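Local structure of ferritin light chain (Trichoplusia ni, 1Z6O) at residues Leu163-Glu166 with Phe167-His171; Lys86-Asp89 with Ile90-Val94; Lys77-Ser80 with Asp81-Trp84; Ala45-His48 with Leu49-Tyr53; Ile175-Leu178 with Ala179-Ser183. The protein forms iron-storing cages of twelve light and twelve heavy chains, in which the light chain facilitates nucleation of the ferrihydrite core. One frame throughout, in Å; residues are numbered along the deposited sequence.

Contact 1 (Leu163-Glu166 with Phe167-His171); sequences LEEE and FIEDH. With FE (Fe (III) ion), chain Y; CA (calcium ion), chain Z.
Phe167 lays one face of its ring over the carbonyl O of Glu166, and Leu163 comes at the same ring obliquely, CD2 standing 4.0 Å from Phe167 CD1. Leu163 O grips two amides: Phe167 N tilts in at 3.0 Å, and Ile168 N makes the straighter bond at 172°. This is the doubled acceptor of a pi-type turn in helix 157-190, extended by a weak bond from Glu169 N to Glu164 O. Glu164 runs out extended (chi2 169°); its OE1 binds the calcium ion at 2.2 Å and OE2 is hydrogen-bonded to His144. Glu165 instead bends at CG (chi2 -79°) and puts OE2 on the iron at 2.2 Å. Two waters tie in Glu169: one lies 2.6 Å from Glu165 OE1 and also reaches Glu169 OE2, which is hydrogen-bonded to Gln161 of a neighbouring light chain; the other links Glu165 O with Glu169 OE1. Glu164 and Glu165 of two neighbouring light chains bind the same ions, a three-fold arrangement as in ferritin entry channels. So many carboxylates probably make the site strongly negative and suited to cations; Glu165 OE1 and Glu169 OE1 stay 4.4 Å apart, their repulsion probably offset in part by waters and iron.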
loop_
_atom_site.group_PDB
_atom_site.type_symbol
_atom_site.label_atom_id
_atom_site.label_comp_id
_atom_site.label_asym_id
_atom_site.label_seq_id
_atom_site.Cartn_x
_atom_site.Cartn_y
_atom_site.Cartn_z
ATOM N N LEU A 163 42.940 3.992 22.591
ATOM C CA LEU A 163 43.839 4.295 21.476
ATOM C C LEU A 163 43.718 3.243 20.373
ATOM O O LEU A 163 43.685 3.578 19.189
ATOM C CB LEU A 163 45.297 4.367 21.955
ATOM C CG LEU A 163 45.618 5.549 22.883
ATOM C CD1 LEU A 163 47.013 5.363 23.489
ATOM C CD2 LEU A 163 45.532 6.867 22.083
ATOM N N GLU A 164 43.654 1.972 20.759
ATOM C CA GLU A 164 43.543 0.888 19.786
ATOM C C GLU A 164 42.305 1.033 18.917
ATOM O O GLU A 164 42.377 0.932 17.695
ATOM C CB GLU A 164 43.498 -0.476 20.500
ATOM C CG GLU A 164 44.858 -0.881 21.094
ATOM C CD GLU A 164 44.791 -2.082 22.034
ATOM O OE1 GLU A 164 43.732 -2.737 22.137
ATOM O OE2 GLU A 164 45.817 -2.374 22.681
ATOM N N GLU A 165 41.172 1.287 19.561
ATOM C CA GLU A 165 39.895 1.397 18.866
ATOM C C GLU A 165 39.654 2.688 18.085
ATOM O O GLU A 165 39.165 2.662 16.957
ATOM C CB GLU A 165 38.755 1.251 19.878
ATOM C CG GLU A 165 38.647 -0.112 20.536
ATOM C CD GLU A 165 37.971 -1.123 19.632
ATOM O OE1 GLU A 165 37.172 -0.688 18.779
ATOM O OE2 GLU A 165 38.219 -2.340 19.781
ATOM N N GLU A 166 39.993 3.817 18.685
ATOM C CA GLU A 166 39.708 5.101 18.062
ATOM C C GLU A 166 40.792 5.727 17.216
ATOM O O GLU A 166 40.514 6.648 16.454
ATOM C CB GLU A 166 39.298 6.100 19.149
ATOM C CG GLU A 166 38.104 5.646 19.965
ATOM C CD GLU A 166 36.886 5.388 19.096
ATOM O OE1 GLU A 166 36.520 6.284 18.301
ATOM O OE2 GLU A 166 36.297 4.291 19.204
ATOM N N PHE A 167 42.026 5.252 17.340
ATOM C CA PHE A 167 43.112 5.855 16.576
ATOM C C PHE A 167 43.953 4.887 15.762
ATOM O O PHE A 167 44.088 5.020 14.549
ATOM C CB PHE A 167 44.054 6.620 17.519
ATOM C CG PHE A 167 43.396 7.783 18.210
ATOM C CD1 PHE A 167 42.648 7.589 19.375
ATOM C CD2 PHE A 167 43.446 9.055 17.645
ATOM C CE1 PHE A 167 41.950 8.653 19.967
ATOM C CE2 PHE A 167 42.751 10.125 18.225
ATOM C CZ PHE A 167 42.000 9.920 19.389
ATOM N N ILE A 168 44.519 3.915 16.460
ATOM C CA ILE A 168 45.439 2.959 15.873
ATOM C C ILE A 168 44.954 2.165 14.660
ATOM O O ILE A 168 45.670 2.073 13.661
ATOM C CB ILE A 168 45.965 2.043 17.007
ATOM C CG1 ILE A 168 46.866 2.891 17.923
ATOM C CG2 ILE A 168 46.726 0.835 16.441
ATOM C CD1 ILE A 168 47.259 2.212 19.247
ATOM N N GLU A 169 43.746 1.616 14.711
ATOM C CA GLU A 169 43.250 0.846 13.568
ATOM C C GLU A 169 43.179 1.693 12.311
ATOM O O GLU A 169 43.663 1.295 11.253
ATOM C CB GLU A 169 41.854 0.287 13.832
ATOM C CG GLU A 169 41.705 -0.519 15.093
ATOM C CD GLU A 169 40.297 -1.093 15.243
ATOM O OE1 GLU A 169 39.318 -0.347 15.006
ATOM O OE2 GLU A 169 40.171 -2.286 15.604
ATOM N N ASP A 170 42.582 2.872 12.424
ATOM C CA ASP A 170 42.434 3.734 11.259
ATOM C C ASP A 170 43.705 4.384 10.742
ATOM O O ASP A 170 43.789 4.703 9.557
ATOM C CB ASP A 170 41.378 4.802 11.527
ATOM C CG ASP A 170 40.002 4.200 11.761
ATOM O OD1 ASP A 170 39.650 3.225 11.055
ATOM O OD2 ASP A 170 39.270 4.702 12.646
ATOM N N HIS A 171 44.691 4.599 11.609
ATOM C CA HIS A 171 45.947 5.195 11.157
ATOM C C HIS A 171 46.592 4.351 10.060
ATOM O O HIS A 171 47.112 4.891 9.090
ATOM C CB HIS A 171 46.947 5.328 12.319
ATOM C CG HIS A 171 46.647 6.462 13.252
ATOM N ND1 HIS A 171 47.100 6.494 14.555
ATOM C CD2 HIS A 171 45.955 7.613 13.066
ATOM C CE1 HIS A 171 46.698 7.616 15.132
ATOM N NE2 HIS A 171 46.001 8.313 14.249
HETATM FE FE FE Y . 36.677 -3.779 19.201
HETATM CA CA CA Z . 42.153 -4.343 22.106
HETATM O O HOH W 1 37.352 -1.999 16.590
HETATM O O HOH W 2 37.139 0.955 15.786
#

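Contact 2 (Lys86-Asp89 with Ile90-Val94); sequences KTID and IIKHV
Lys92 sets CG beside its own backbone N (chi1 -71°) and then runs straight to its end, while Ile88 sets CG1 beside its N (chi1 -68°), which leaves CG2 anti to N; the lysine chain therefore passes alongside the isoleucine, with CE 3.8 Å from Ile88 CG2. One residue earlier the same pattern recurs between methyl groups. Thr87 and Ile91 point the same way, and the methyl CG2 of the threonine sits 4.0 Å from Ile91 CD1, leaving Thr87 OG1 to bond Ala83 O. Ile90 curls back over the preceding turn, its CG1 only 3.2 Å from Lys86 O, the carbonyl that also accepts Ile90 N at 2.8 Å. Regular i to i+4 backbone bonds continue through His93 N to Asp89 O, 2.9 Å. Asp89 sets CG anti to its N (chi1 -170°), and OD1 is hydrogen-bonded to Tyr162 OH; His93 stacks on that tyrosine and bonds Glu158. In the four-helix bundle, Ile90 fits between helix 37-61, at Ala45 and His48, and helix 157-190, at Tyr162 and Phe167, whereas Thr87, Ile88, Ile91 and Lys92 pack against a ferritin heavy chain.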
loop_
_atom_site.group_PDB
_atom_site.type_symbol
_atom_site.label_atom_id
_atom_site.label_comp_id
_atom_site.label_asym_id
_atom_site.label_seq_id
_atom_site.Cartn_x
_atom_site.Cartn_y
_atom_site.Cartn_z
ATOM N N LYS A 86 38.584 14.671 16.423
ATOM C CA LYS A 86 39.387 13.906 17.384
ATOM C C LYS A 86 39.864 14.786 18.534
ATOM O O LYS A 86 40.029 14.314 19.655
ATOM C CB LYS A 86 40.612 13.278 16.709
ATOM C CG LYS A 86 40.284 12.100 15.777
ATOM C CD LYS A 86 39.582 10.974 16.524
ATOM C CE LYS A 86 39.279 9.789 15.595
ATOM N NZ LYS A 86 38.537 8.673 16.269
ATOM N N THR A 87 40.117 16.058 18.250
ATOM C CA THR A 87 40.554 16.979 19.296
ATOM C C THR A 87 39.483 17.014 20.391
ATOM O O THR A 87 39.779 16.893 21.581
ATOM C CB THR A 87 40.731 18.420 18.748
ATOM O OG1 THR A 87 41.781 18.435 17.772
ATOM C CG2 THR A 87 41.103 19.388 19.881
ATOM N N ILE A 88 38.230 17.178 19.981
ATOM C CA ILE A 88 37.143 17.245 20.948
ATOM C C ILE A 88 36.956 15.906 21.662
ATOM O O ILE A 88 36.728 15.863 22.874
ATOM C CB ILE A 88 35.839 17.697 20.256
ATOM C CG1 ILE A 88 35.991 19.167 19.826
ATOM C CG2 ILE A 88 34.640 17.553 21.215
ATOM C CD1 ILE A 88 34.872 19.658 18.906
ATOM N N ASP A 89 37.068 14.816 20.916
ATOM C CA ASP A 89 36.927 13.490 21.509
ATOM C C ASP A 89 38.002 13.236 22.578
ATOM O O ASP A 89 37.708 12.689 23.642
ATOM C CB ASP A 89 37.029 12.405 20.430
ATOM C CG ASP A 89 36.641 11.027 20.964
ATOM O OD1 ASP A 89 37.526 10.160 21.135
ATOM O OD2 ASP A 89 35.441 10.821 21.234
ATOM N N ILE A 90 39.244 13.623 22.304
ATOM C CA ILE A 90 40.312 13.409 23.290
ATOM C C ILE A 90 40.085 14.274 24.530
ATOM O O ILE A 90 40.287 13.821 25.655
ATOM C CB ILE A 90 41.701 13.718 22.687
ATOM C CG1 ILE A 90 42.013 12.706 21.575
ATOM C CG2 ILE A 90 42.795 13.627 23.784
ATOM C CD1 ILE A 90 43.147 13.169 20.630
ATOM N N ILE A 91 39.671 15.522 24.327
ATOM C CA ILE A 91 39.389 16.403 25.462
ATOM C C ILE A 91 38.315 15.754 26.338
ATOM O O ILE A 91 38.414 15.756 27.565
ATOM C CB ILE A 91 38.897 17.797 24.981
ATOM C CG1 ILE A 91 40.075 18.579 24.377
ATOM C CG2 ILE A 91 38.261 18.577 26.157
ATOM C CD1 ILE A 91 39.643 19.853 23.622
ATOM N N LYS A 92 37.284 15.199 25.711
ATOM C CA LYS A 92 36.229 14.541 26.475
ATOM C C LYS A 92 36.754 13.296 27.190
ATOM O O LYS A 92 36.310 12.988 28.297
ATOM C CB LYS A 92 35.051 14.165 25.569
ATOM C CG LYS A 92 34.241 15.396 25.099
ATOM C CD LYS A 92 33.127 14.991 24.141
ATOM C CE LYS A 92 32.249 16.199 23.793
ATOM N NZ LYS A 92 31.211 15.846 22.766
ATOM N N HIS A 93 37.700 12.581 26.582
ATOM C CA HIS A 93 38.236 11.391 27.243
ATOM C C HIS A 93 39.078 11.778 28.465
ATOM O O HIS A 93 39.030 11.118 29.507
ATOM C CB HIS A 93 39.100 10.559 26.284
ATOM C CG HIS A 93 39.240 9.134 26.719
ATOM N ND1 HIS A 93 38.326 8.162 26.373
ATOM C CD2 HIS A 93 40.128 8.537 27.551
ATOM C CE1 HIS A 93 38.643 7.027 26.974
ATOM N NE2 HIS A 93 39.732 7.228 27.697
ATOM N N VAL A 94 39.865 12.838 28.320
ATOM C CA VAL A 94 40.694 13.357 29.413
ATOM C C VAL A 94 39.791 13.668 30.624
ATOM O O VAL A 94 40.102 13.297 31.768
ATOM C CB VAL A 94 41.434 14.662 28.956
ATOM C CG1 VAL A 94 41.953 15.456 30.166
ATOM C CG2 VAL A 94 42.600 14.293 28.018
#

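Contact 3 (Lys77-Ser80 with Asp81-Trp84); sequences KKLS and DEAW
Charge pairs Lys77 with Asp81 one turn on: the lysine bends at CG (chi2 60°), and its NZ makes a salt bridge to Asp81 OD1 at 3.0 Å, though that nitrogen is less surely placed. Arg68 of a heavy chain holds the same OD1. The pair Lys78 and Glu82 has the same spacing and charges but a different geometry. Here the lysine's aliphatic chain does the touching, CE 3.4 Å from Glu82 OE2, while NZ, 4.5 Å from that oxygen, pairs instead with the C-terminal carboxylate of Val212, and Glu82 OE1 with Lys174. Without the Glu82 carboxylate, as with an alanine here, Lys174 would probably lose this charge partner and the flank of Lys78 its cover. These residues lie on helix 70-96, the second long helix of the ferritin four-helix bundle, where Lys77, Ser80, Asp81 and Trp84 meet the heavy chain. Each amide bonds the carbonyl four residues back, Trp84 N reaching Ser80 O at 2.9 Å. Among van der Waals contacts, Glu82 CG lies 3.0 Å from Lys78 O and Leu79 CD2 4.1 Å from Glu82 OE1. Trp84 NE1 is hydrogen-bonded to Ser65 of the heavy chain, whose Arg68 makes a cation-pi contact with the ring.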
loop_
_atom_site.group_PDB
_atom_site.type_symbol
_atom_site.label_atom_id
_atom_site.label_comp_id
_atom_site.label_asym_id
_atom_site.label_seq_id
_atom_site.Cartn_x
_atom_site.Cartn_y
_atom_site.Cartn_z
ATOM N N LYS A 77 40.649 18.675 3.450
ATOM C CA LYS A 77 39.506 19.117 4.237
ATOM C C LYS A 77 39.028 17.954 5.116
ATOM O O LYS A 77 38.649 18.138 6.281
ATOM C CB LYS A 77 38.397 19.588 3.293
ATOM C CG LYS A 77 37.084 19.926 3.975
ATOM C CD LYS A 77 37.238 21.031 4.989
ATOM C CE LYS A 77 35.864 21.424 5.526
ATOM N NZ LYS A 77 35.982 22.236 6.749
ATOM N N LYS A 78 39.050 16.748 4.563
ATOM C CA LYS A 78 38.638 15.576 5.331
ATOM C C LYS A 78 39.625 15.325 6.484
ATOM O O LYS A 78 39.211 15.028 7.607
ATOM C CB LYS A 78 38.560 14.350 4.422
ATOM C CG LYS A 78 38.154 13.081 5.154
ATOM C CD LYS A 78 37.916 11.931 4.184
ATOM C CE LYS A 78 37.491 10.670 4.926
ATOM N NZ LYS A 78 37.252 9.529 3.996
ATOM N N LEU A 79 40.922 15.428 6.210
ATOM C CA LEU A 79 41.930 15.258 7.266
ATOM C C LEU A 79 41.731 16.319 8.357
ATOM O O LEU A 79 41.887 16.036 9.548
ATOM C CB LEU A 79 43.347 15.398 6.697
ATOM C CG LEU A 79 43.842 14.259 5.793
ATOM C CD1 LEU A 79 45.271 14.564 5.343
ATOM C CD2 LEU A 79 43.795 12.930 6.553
ATOM N N SER A 80 41.411 17.544 7.947
ATOM C CA SER A 80 41.184 18.632 8.905
ATOM C C SER A 80 39.958 18.361 9.774
ATOM O O SER A 80 40.018 18.480 11.006
ATOM C CB SER A 80 40.980 19.968 8.167
ATOM O OG SER A 80 40.700 21.007 9.101
ATOM N N ASP A 81 38.840 18.005 9.138
ATOM C CA ASP A 81 37.607 17.728 9.875
ATOM C C ASP A 81 37.800 16.561 10.844
ATOM O O ASP A 81 37.294 16.589 11.969
ATOM C CB ASP A 81 36.445 17.387 8.926
ATOM C CG ASP A 81 35.969 18.589 8.094
ATOM O OD1 ASP A 81 36.290 19.756 8.423
ATOM O OD2 ASP A 81 35.245 18.357 7.100
ATOM N N GLU A 82 38.506 15.522 10.412
ATOM C CA GLU A 82 38.734 14.379 11.296
ATOM C C GLU A 82 39.601 14.756 12.494
ATOM O O GLU A 82 39.322 14.340 13.616
ATOM C CB GLU A 82 39.385 13.223 10.523
ATOM C CG GLU A 82 38.486 12.747 9.378
ATOM C CD GLU A 82 39.063 11.591 8.565
ATOM O OE1 GLU A 82 40.276 11.615 8.241
ATOM O OE2 GLU A 82 38.286 10.667 8.228
ATOM N N ALA A 83 40.649 15.540 12.261
ATOM C CA ALA A 83 41.530 15.948 13.350
ATOM C C ALA A 83 40.797 16.886 14.325
ATOM O O ALA A 83 41.045 16.850 15.535
ATOM C CB ALA A 83 42.788 16.623 12.788
ATOM N N TRP A 84 39.890 17.718 13.809
ATOM C CA TRP A 84 39.123 18.623 14.673
ATOM C C TRP A 84 38.203 17.780 15.562
ATOM O O TRP A 84 38.108 17.978 16.777
ATOM C CB TRP A 84 38.281 19.589 13.819
ATOM C CG TRP A 84 37.328 20.442 14.627
ATOM C CD1 TRP A 84 35.971 20.303 14.713
ATOM C CD2 TRP A 84 37.672 21.561 15.452
ATOM N NE1 TRP A 84 35.445 21.275 15.543
ATOM C CE2 TRP A 84 36.467 22.057 16.010
ATOM C CE3 TRP A 84 38.883 22.200 15.772
ATOM C CZ2 TRP A 84 36.437 23.166 16.871
ATOM C CZ3 TRP A 84 38.853 23.307 16.627
ATOM C CH2 TRP A 84 37.634 23.776 17.165
#

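Contact 4 (Ala45-His48 with Leu49-Tyr53); sequences AKLH and LERSY
Opposite charges approach without joining at Lys46 and Glu50: the fully extended lysine slants past the carboxylate, its CE 3.3 Å from Glu50 OE2, but NZ ends 4.4 Å from that oxygen, beyond salt-bridge range. Glu50 leaves CB on the side of its own N (chi1 -62°), which folds CG back over the previous turn, 3.2 Å from Lys46 O. A glutamine in its place would probably cost Lys46 the nearby negative charge, leaving its ammonium group with less to steer it. Van der Waals contact is slighter, Leu47 CD1 approaching Arg51 NE obliquely at 4.2 Å. The guanidinium itself is fixed by salt bridges to Asp54 and, on helix 122-148, Glu135. These residues lie on helix 37-61, the first long helix of the four-helix bundle of ferritin; His48 faces inward to helices 70-96 and 122-148 and to the ring of Phe167, while Leu49 and Glu50 pack on a heavy chain. Hydrogen bonds complete the account. Amides of Leu49 to Ser52 each reach the carbonyl four residues back, Ser52 N meeting His48 O at 2.8 Å. Ser52 OG takes the crowded position between its N and carbonyl carbon (chi1 71°), from where it donates to Leu49 O at 2.7 Å.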
loop_
_atom_site.group_PDB
_atom_site.type_symbol
_atom_site.label_atom_id
_atom_site.label_comp_id
_atom_site.label_asym_id
_atom_site.label_seq_id
_atom_site.Cartn_x
_atom_site.Cartn_y
_atom_site.Cartn_z
ATOM N N ALA A 45 45.751 15.795 22.220
ATOM C CA ALA A 45 44.612 16.603 21.772
ATOM C C ALA A 45 45.185 17.863 21.113
ATOM O O ALA A 45 44.698 18.329 20.086
ATOM C CB ALA A 45 43.730 17.004 22.963
ATOM N N LYS A 46 46.230 18.409 21.720
ATOM C CA LYS A 46 46.866 19.616 21.204
ATOM C C LYS A 46 47.484 19.381 19.824
ATOM O O LYS A 46 47.415 20.249 18.947
ATOM C CB LYS A 46 47.934 20.085 22.196
ATOM C CG LYS A 46 48.736 21.298 21.750
ATOM C CD LYS A 46 49.795 21.630 22.798
ATOM C CE LYS A 46 50.847 22.568 22.247
ATOM N NZ LYS A 46 51.870 22.874 23.280
ATOM N N LEU A 47 48.095 18.216 19.630
ATOM C CA LEU A 47 48.691 17.902 18.326
ATOM C C LEU A 47 47.588 17.804 17.262
ATOM O O LEU A 47 47.746 18.310 16.148
ATOM C CB LEU A 47 49.474 16.579 18.397
ATOM C CG LEU A 47 50.146 16.088 17.102
ATOM C CD1 LEU A 47 51.130 17.139 16.571
ATOM C CD2 LEU A 47 50.878 14.770 17.392
ATOM N N HIS A 48 46.468 17.160 17.594
ATOM C CA HIS A 48 45.377 17.058 16.621
ATOM C C HIS A 48 44.814 18.439 16.310
ATOM O O HIS A 48 44.460 18.728 15.175
ATOM C CB HIS A 48 44.234 16.166 17.135
ATOM C CG HIS A 48 44.487 14.698 16.960
ATOM N ND1 HIS A 48 45.216 13.953 17.863
ATOM C CD2 HIS A 48 44.118 13.843 15.973
ATOM C CE1 HIS A 48 45.286 12.700 17.440
ATOM N NE2 HIS A 48 44.628 12.609 16.295
ATOM N N LEU A 49 44.722 19.289 17.326
ATOM C CA LEU A 49 44.180 20.633 17.124
ATOM C C LEU A 49 45.056 21.418 16.145
ATOM O O LEU A 49 44.560 22.036 15.198
ATOM C CB LEU A 49 44.106 21.361 18.476
ATOM C CG LEU A 49 43.651 22.825 18.463
ATOM C CD1 LEU A 49 42.264 22.947 17.800
ATOM C CD2 LEU A 49 43.607 23.336 19.911
ATOM N N GLU A 50 46.363 21.391 16.377
ATOM C CA GLU A 50 47.300 22.092 15.506
ATOM C C GLU A 50 47.246 21.523 14.095
ATOM O O GLU A 50 47.204 22.272 13.118
ATOM C CB GLU A 50 48.733 21.971 16.056
ATOM C CG GLU A 50 48.869 22.620 17.436
ATOM C CD GLU A 50 50.182 22.293 18.149
ATOM O OE1 GLU A 50 50.799 21.244 17.841
ATOM O OE2 GLU A 50 50.577 23.082 19.039
ATOM N N ARG A 51 47.254 20.200 13.975
ATOM C CA ARG A 51 47.204 19.612 12.642
ATOM C C ARG A 51 45.879 19.891 11.938
ATOM O O ARG A 51 45.871 20.035 10.713
ATOM C CB ARG A 51 47.447 18.096 12.686
ATOM C CG ARG A 51 48.870 17.705 13.052
ATOM C CD ARG A 51 49.903 18.330 12.109
ATOM N NE ARG A 51 51.251 17.886 12.463
ATOM C CZ ARG A 51 52.353 18.606 12.284
ATOM N NH1 ARG A 51 52.280 19.819 11.749
ATOM N NH2 ARG A 51 53.530 18.114 12.655
ATOM N N SER A 52 44.767 19.974 12.679
ATOM C CA SER A 52 43.497 20.244 12.003
ATOM C C SER A 52 43.589 21.567 11.254
ATOM O O SER A 52 43.130 21.672 10.116
ATOM C CB SER A 52 42.294 20.266 12.974
ATOM O OG SER A 52 42.293 21.402 13.822
ATOM N N TYR A 53 44.187 22.577 11.879
ATOM C CA TYR A 53 44.322 23.868 11.211
ATOM C C TYR A 53 45.401 23.855 10.116
ATOM O O TYR A 53 45.260 24.556 9.117
ATOM C CB TYR A 53 44.534 24.990 12.253
ATOM C CG TYR A 53 43.200 25.461 12.815
ATOM C CD1 TYR A 53 42.817 25.185 14.137
ATOM C CD2 TYR A 53 42.301 26.150 12.001
ATOM C CE1 TYR A 53 41.563 25.595 14.626
ATOM C CE2 TYR A 53 41.055 26.556 12.476
ATOM C CZ TYR A 53 40.694 26.281 13.781
ATOM O OH TYR A 53 39.469 26.721 14.225
#

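Contact 5 (Ile175-Leu178 with Ala179-Ser183); sequences IRTL and AGHTS
Thr177 and His181 lie side by side, one helical turn apart, and the carbonyl of the threonine does the closest work: Thr177 O sits over the centre of the imidazole, 3.4 Å above its plane, while still accepting His181 N at 3.0 Å. Further out along the ring, the methyl CG2 of Thr177 stands 3.5 Å from His181 NE2. Leu178 adds an oblique touch, CD2 to His181 CD2, so threonine and leucine hem in the histidine. With CG beside the backbone N (chi1 -65°), the ring leans back along the helix, which brings it over that carbonyl. Beyond, the ring meets Phe204 of helix 197-211 edge-to-face and touches Leu126. This stretch of helix 157-190, the fourth long helix of the ferritin bundle, lies beyond the metal-binding glutamates in sequence; Ile175, Leu178 and His181 form its seam with helix 122-148. A different face bears Gly180. Arg176 bends at CG (chi2 59°) and brings its guanidinium obliquely up to the glycine, NH1 3.7 Å from Gly180 CA; a CB on the glycine would clash with that nitrogen. What holds the arginine there belongs to a heavy chain, whose Ser47 O and Asn52 OD1 accept from NH2 and NH1. Thr182 OG1 turns back to Ala179 O at 2.8 Å, on the same face of that carbonyl as Ser183 N, and Thr182 packs on Cys24 of a neighbouring light chain.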
loop_
_atom_site.group_PDB
_atom_site.type_symbol
_atom_site.label_atom_id
_atom_site.label_comp_id
_atom_site.label_asym_id
_atom_site.label_seq_id
_atom_site.Cartn_x
_atom_site.Cartn_y
_atom_site.Cartn_z
ATOM N N ILE A 175 47.599 5.916 6.386
ATOM C CA ILE A 175 48.999 5.959 6.002
ATOM C C ILE A 175 49.217 5.145 4.730
ATOM O O ILE A 175 49.935 5.574 3.831
ATOM C CB ILE A 175 49.878 5.459 7.175
ATOM C CG1 ILE A 175 49.904 6.552 8.264
ATOM C CG2 ILE A 175 51.298 5.119 6.695
ATOM C CD1 ILE A 175 50.403 6.066 9.632
ATOM N N ARG A 176 48.585 3.980 4.638
ATOM C CA ARG A 176 48.742 3.166 3.432
ATOM C C ARG A 176 48.167 3.910 2.219
ATOM O O ARG A 176 48.740 3.885 1.127
ATOM C CB ARG A 176 48.032 1.816 3.603
ATOM C CG ARG A 176 47.965 0.982 2.305
ATOM C CD ARG A 176 49.367 0.675 1.727
ATOM N NE ARG A 176 49.235 -0.123 0.500
ATOM C CZ ARG A 176 48.946 0.381 -0.696
ATOM N NH1 ARG A 176 48.777 1.696 -0.848
ATOM N NH2 ARG A 176 48.766 -0.434 -1.734
ATOM N N THR A 177 47.031 4.570 2.408
ATOM C CA THR A 177 46.408 5.322 1.312
ATOM C C THR A 177 47.317 6.456 0.827
ATOM O O THR A 177 47.552 6.606 -0.380
ATOM C CB THR A 177 45.051 5.911 1.757
ATOM O OG1 THR A 177 44.158 4.833 2.051
ATOM C CG2 THR A 177 44.435 6.784 0.648
ATOM N N LEU A 178 47.834 7.246 1.763
ATOM C CA LEU A 178 48.719 8.354 1.409
ATOM C C LEU A 178 50.028 7.862 0.798
ATOM O O LEU A 178 50.550 8.478 -0.135
ATOM C CB LEU A 178 49.001 9.224 2.646
ATOM C CG LEU A 178 47.784 10.028 3.125
ATOM C CD1 LEU A 178 48.067 10.657 4.498
ATOM C CD2 LEU A 178 47.478 11.128 2.099
ATOM N N ALA A 179 50.573 6.759 1.312
ATOM C CA ALA A 179 51.816 6.223 0.747
ATOM C C ALA A 179 51.554 5.814 -0.709
ATOM O O ALA A 179 52.396 6.025 -1.585
ATOM C CB ALA A 179 52.301 5.005 1.551
ATOM N N GLY A 180 50.391 5.215 -0.955
ATOM C CA GLY A 180 50.045 4.813 -2.314
ATOM C C GLY A 180 49.954 6.034 -3.226
ATOM O O GLY A 180 50.401 5.986 -4.375
ATOM N N HIS A 181 49.375 7.129 -2.732
ATOM C CA HIS A 181 49.266 8.343 -3.553
ATOM C C HIS A 181 50.658 8.855 -3.927
ATOM O O HIS A 181 50.870 9.276 -5.063
ATOM C CB HIS A 181 48.520 9.482 -2.822
ATOM C CG HIS A 181 47.081 9.190 -2.528
ATOM N ND1 HIS A 181 46.355 8.244 -3.218
ATOM C CD2 HIS A 181 46.222 9.756 -1.647
ATOM C CE1 HIS A 181 45.109 8.238 -2.776
ATOM N NE2 HIS A 181 45.001 9.148 -1.822
ATOM N N THR A 182 51.608 8.839 -2.988
ATOM C CA THR A 182 52.942 9.329 -3.328
ATOM C C THR A 182 53.598 8.421 -4.354
ATOM O O THR A 182 54.339 8.905 -5.209
ATOM C CB THR A 182 53.890 9.482 -2.091
ATOM O OG1 THR A 182 54.208 8.193 -1.549
ATOM C CG2 THR A 182 53.232 10.335 -1.026
ATOM N N SER A 183 53.341 7.110 -4.287
ATOM C CA SER A 183 53.915 6.192 -5.282
ATOM C C SER A 183 53.350 6.500 -6.666
ATOM O O SER A 183 54.072 6.457 -7.663
ATOM C CB SER A 183 53.586 4.722 -4.968
ATOM O OG SER A 183 54.202 4.318 -3.770
#

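In the fold
Along the chain come contact 4 on helix 37-61, contacts 3 and then 2 on helix 70-96, and contacts 1 and then 5 on helix 157-190, all within the ferritin-like four-helix bundle. Contacts 3 and 4 have centres about 10 Å apart and meet through Ser80 OG and Ser52 O; contact 2 lies about 11 Å from contact 4. Contact 1 touches both contacts 2 and 4, its Phe167 meeting Ile90, Lys86 and His48. Contact 5 stands off, about 27 Å from contact 2 between centres. Contacts 2 to 5 all meet heavy chains; contact 1 joins light chains around shared metal ions and contact 5 also touches a neighbouring light chain, so the same bundle helices also build the 24-chain assembly.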